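Side-chain contact in DUF1893 domain-containing protein (Thermotoga maritima, PDB 1VK9), which is of unknown function but has a cytidine deaminase-like fold, binds zinc ions in the crystal and is ADP-ribosylated: residues A[32-37]-A[52-57]. Numbering follows the deposited sequence.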
ATOM      1  N   LEU A  32      -0.379   9.169   2.148  1.00 35.34           N
ATOM      2  CA  LEU A  32       0.053   8.307   1.048  1.00 33.78           C
ATOM      3  C   LEU A  32       0.982   9.075   0.106  1.00 32.67           C
ATOM      4  O   LEU A  32       0.768  10.248  -0.180  1.00 34.78           O
ATOM      5  CB  LEU A  32      -1.154   7.786   0.271  1.00 33.41           C
ATOM      6  CG  LEU A  32      -0.991   6.796  -0.889  1.00 36.08           C
ATOM      7  CD1 LEU A  32      -0.201   5.562  -0.489  1.00 33.87           C
ATOM      8  CD2 LEU A  32      -2.357   6.382  -1.424  1.00 35.42           C
ATOM      9  N   LEU A  33       2.021   8.409  -0.370  1.00 31.38           N
ATOM     10  CA  LEU A  33       2.952   9.013  -1.309  1.00 29.33           C
ATOM     11  C   LEU A  33       3.478   7.939  -2.256  1.00 31.81           C
ATOM     12  O   LEU A  33       3.814   6.826  -1.801  1.00 32.76           O
ATOM     13  CB  LEU A  33       4.111   9.662  -0.554  1.00 26.78           C
ATOM     14  CG  LEU A  33       5.336  10.098  -1.353  1.00 18.05           C
ATOM     15  CD1 LEU A  33       5.029  11.299  -2.193  1.00 20.18           C
ATOM     16  CD2 LEU A  33       6.451  10.420  -0.408  1.00 23.21           C
ATOM     17  N   ALA A  34       3.521   8.244  -3.558  1.00 30.48           N
ATOM     18  CA  ALA A  34       4.302   7.424  -4.487  1.00 31.00           C
ATOM     19  C   ALA A  34       5.464   8.257  -5.022  1.00 32.21           C
ATOM     20  O   ALA A  34       5.281   9.418  -5.414  1.00 33.50           O
ATOM     21  CB  ALA A  34       3.453   6.883  -5.586  1.00 30.44           C
ATOM     22  N   TYR A  35       6.660   7.668  -5.001  1.00 32.51           N
ATOM     23  CA  TYR A  35       7.904   8.397  -5.263  1.00 33.18           C
ATOM     24  C   TYR A  35       8.860   7.658  -6.224  1.00 35.85           C
ATOM     25  O   TYR A  35       9.105   6.451  -6.079  1.00 36.96           O
ATOM     26  CB  TYR A  35       8.594   8.698  -3.941  1.00 29.95           C
ATOM     27  CG  TYR A  35       9.820   9.585  -4.023  1.00 30.58           C
ATOM     28  CD1 TYR A  35       9.707  10.983  -4.028  1.00 29.17           C
ATOM     29  CD2 TYR A  35      11.100   9.033  -4.063  1.00 28.11           C
ATOM     30  CE1 TYR A  35      10.839  11.803  -4.081  1.00 25.78           C
ATOM     31  CE2 TYR A  35      12.234   9.843  -4.119  1.00 30.21           C
ATOM     32  CZ  TYR A  35      12.095  11.227  -4.128  1.00 29.97           C
ATOM     33  OH  TYR A  35      13.225  12.017  -4.177  1.00 30.04           O
ATOM     34  N   SER A  36       9.399   8.385  -7.204  1.00 36.88           N
ATOM     35  CA  SER A  36      10.279   7.767  -8.200  1.00 39.57           C
ATOM     36  C   SER A  36      11.642   8.449  -8.299  1.00 40.25           C
ATOM     37  O   SER A  36      12.479   8.080  -9.106  1.00 42.49           O
ATOM     38  CB  SER A  36       9.599   7.763  -9.568  1.00 38.50           C
ATOM     39  OG  SER A  36       9.521   9.090 -10.050  1.00 42.89           O
ATOM     40  N   GLY A  37      11.874   9.428  -7.451  1.00 40.79           N
ATOM     41  CA  GLY A  37      13.026  10.286  -7.594  1.00 40.69           C
ATOM     42  C   GLY A  37      12.433  11.664  -7.495  1.00 40.07           C
ATOM     43  O   GLY A  37      13.044  12.580  -6.949  1.00 40.28           O
ATOM     44  N   VAL A  52      -7.343   4.083  -3.511  1.00 31.17           N
ATOM     45  CA  VAL A  52      -8.191   3.963  -4.683  1.00 30.14           C
ATOM     46  C   VAL A  52      -7.877   5.073  -5.708  1.00 31.72           C
ATOM     47  O   VAL A  52      -7.703   4.765  -6.876  1.00 33.18           O
ATOM     48  CB  VAL A  52      -9.687   3.913  -4.296  1.00 30.36           C
ATOM     49  CG1 VAL A  52     -10.587   3.907  -5.526  1.00 27.52           C
ATOM     50  CG2 VAL A  52      -9.974   2.682  -3.446  1.00 30.31           C
ATOM     51  N   GLU A  53      -7.785   6.340  -5.279  1.00 32.46           N
ATOM     52  CA  GLU A  53      -7.408   7.431  -6.179  1.00 32.11           C
ATOM     53  C   GLU A  53      -6.105   6.985  -6.872  1.00 29.98           C
ATOM     54  O   GLU A  53      -6.045   6.930  -8.104  1.00 31.34           O
ATOM     55  CB  GLU A  53      -7.265   8.802  -5.448  1.00 35.24           C
ATOM     56  CG  GLU A  53      -8.570   9.561  -5.098  1.00 47.90           C
ATOM     57  CD  GLU A  53      -8.376  10.958  -4.437  1.00 66.46           C
ATOM     58  OE1 GLU A  53      -8.059  11.929  -5.181  1.00 73.43           O
ATOM     59  OE2 GLU A  53      -8.579  11.125  -3.189  1.00 62.37           O
ATOM     60  N   LEU A  54      -5.093   6.601  -6.095  1.00 26.46           N
ATOM     61  CA  LEU A  54      -3.820   6.146  -6.651  1.00 27.11           C
ATOM     62  C   LEU A  54      -3.980   4.994  -7.666  1.00 29.03           C
ATOM     63  O   LEU A  54      -3.412   5.027  -8.755  1.00 30.26           O
ATOM     64  CB  LEU A  54      -2.866   5.735  -5.532  1.00 27.12           C
ATOM     65  CG  LEU A  54      -1.500   5.121  -5.889  1.00 25.39           C
ATOM     66  CD1 LEU A  54      -0.686   6.038  -6.795  1.00 22.95           C
ATOM     67  CD2 LEU A  54      -0.717   4.786  -4.617  1.00 17.14           C
ATOM     68  N   PHE A  55      -4.758   3.979  -7.302  1.00 28.87           N
ATOM     69  CA  PHE A  55      -5.065   2.867  -8.192  1.00 28.36           C
ATOM     70  C   PHE A  55      -5.696   3.311  -9.512  1.00 30.55           C
ATOM     71  O   PHE A  55      -5.384   2.783 -10.567  1.00 32.11           O
ATOM     72  CB  PHE A  55      -6.013   1.914  -7.480  1.00 28.26           C
ATOM     73  CG  PHE A  55      -6.142   0.568  -8.139  1.00 26.30           C
ATOM     74  CD1 PHE A  55      -5.210  -0.428  -7.900  1.00 20.73           C
ATOM     75  CD2 PHE A  55      -7.227   0.288  -8.967  1.00 21.90           C
ATOM     76  CE1 PHE A  55      -5.332  -1.680  -8.501  1.00 26.49           C
ATOM     77  CE2 PHE A  55      -7.360  -0.948  -9.572  1.00 15.65           C
ATOM     78  CZ  PHE A  55      -6.413  -1.940  -9.347  1.00 19.15           C
ATOM     79  N   LYS A  56      -6.601   4.278  -9.445  1.00 32.04           N
ATOM     80  CA  LYS A  56      -7.317   4.746 -10.614  1.00 30.20           C
ATOM     81  C   LYS A  56      -6.376   5.531 -11.521  1.00 29.62           C
ATOM     82  O   LYS A  56      -6.663   5.685 -12.701  1.00 28.71           O
ATOM     83  CB  LYS A  56      -8.507   5.619 -10.185  1.00 30.22           C
ATOM     84  CG  LYS A  56      -9.701   4.866  -9.569  1.00 36.20           C
ATOM     85  CD  LYS A  56     -10.579   4.182 -10.654  1.00 55.59           C
ATOM     86  CE  LYS A  56     -11.878   3.553 -10.094  1.00 60.75           C
ATOM     87  NZ  LYS A  56     -12.867   4.559  -9.583  1.00 59.90           N
ATOM     88  N   ARG A  57      -5.259   6.023 -10.972  1.00 29.48           N
ATOM     89  CA  ARG A  57      -4.367   6.941 -11.693  1.00 28.73           C
ATOM     90  C   ARG A  57      -3.241   6.294 -12.498  1.00 29.53           C
ATOM     91  O   ARG A  57      -2.866   6.861 -13.516  1.00 29.59           O
ATOM     92  CB  ARG A  57      -3.760   7.971 -10.744  1.00 28.97           C
ATOM     93  CG  ARG A  57      -3.746   9.409 -11.258  1.00 32.70           C
ATOM     94  CD  ARG A  57      -3.111  10.399 -10.248  1.00 49.94           C
ATOM     95  NE  ARG A  57      -3.508  11.789 -10.452  1.00 55.33           N
ATOM     96  CZ  ARG A  57      -3.250  12.483 -11.563  1.00 64.12           C
ATOM     97  NH1 ARG A  57      -2.587  11.908 -12.563  1.00 65.53           N
ATOM     98  NH2 ARG A  57      -3.651  13.750 -11.686  1.00 63.58           N
TER
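The 2.8 Å hydrogen bond from Lys56 N to Val52 O closes the helical turn from which Leu54 reaches across to Leu32 and Ala34. A second bond, from Arg57 N to Leu54 O at 3.1 Å, engages the carbonyl of Leu54 itself; the same amide also makes a weak bond to Glu53 O. Across the interface the evidence is of another kind: the pairs found within 4.5 Å are all carbon to carbon.

Leu54 carries its side of the contact with both branches. Its CG lies anti to the backbone N (chi1 175°), which extends the fork from the helix to the strand. CD2 meets CD2 of Leu32 at 3.9 Å, and CD1 turns to the neighbouring Ala34, whose CB it approaches to 4.4 Å. The two leucines cross at a slant, and Leu32 CD2 also lies 4.2 Å from Leu54 CB, so this one methyl rests against both the root and a tip of its partner. Leu32 is likewise extended (chi1 -177°), whereas Ala34 offers just its single methyl, two residues further along the same face of strand 32-35.

Leu54 also touches Phe41 of strand 39-43 and Met82 of helix 73-82, so helix 49-57 packs on a second strand and on a neighbouring helix, while Leu32 borders Val66 of the adjoining strand 65-68. Leu33 and Tyr35 pack instead on helix 15-27, which places this strand between two helical layers, as expected for a cytidine deaminase-like alpha/beta/alpha fold. A bound ligand of unknown identity lies about 4 Å from the Leu32 side chain.

With 128 Å² buried in total and all three touching residues buried, the chemistry implies that helix and strand are joined here by dispersion and exclusion of water, without directional bonds.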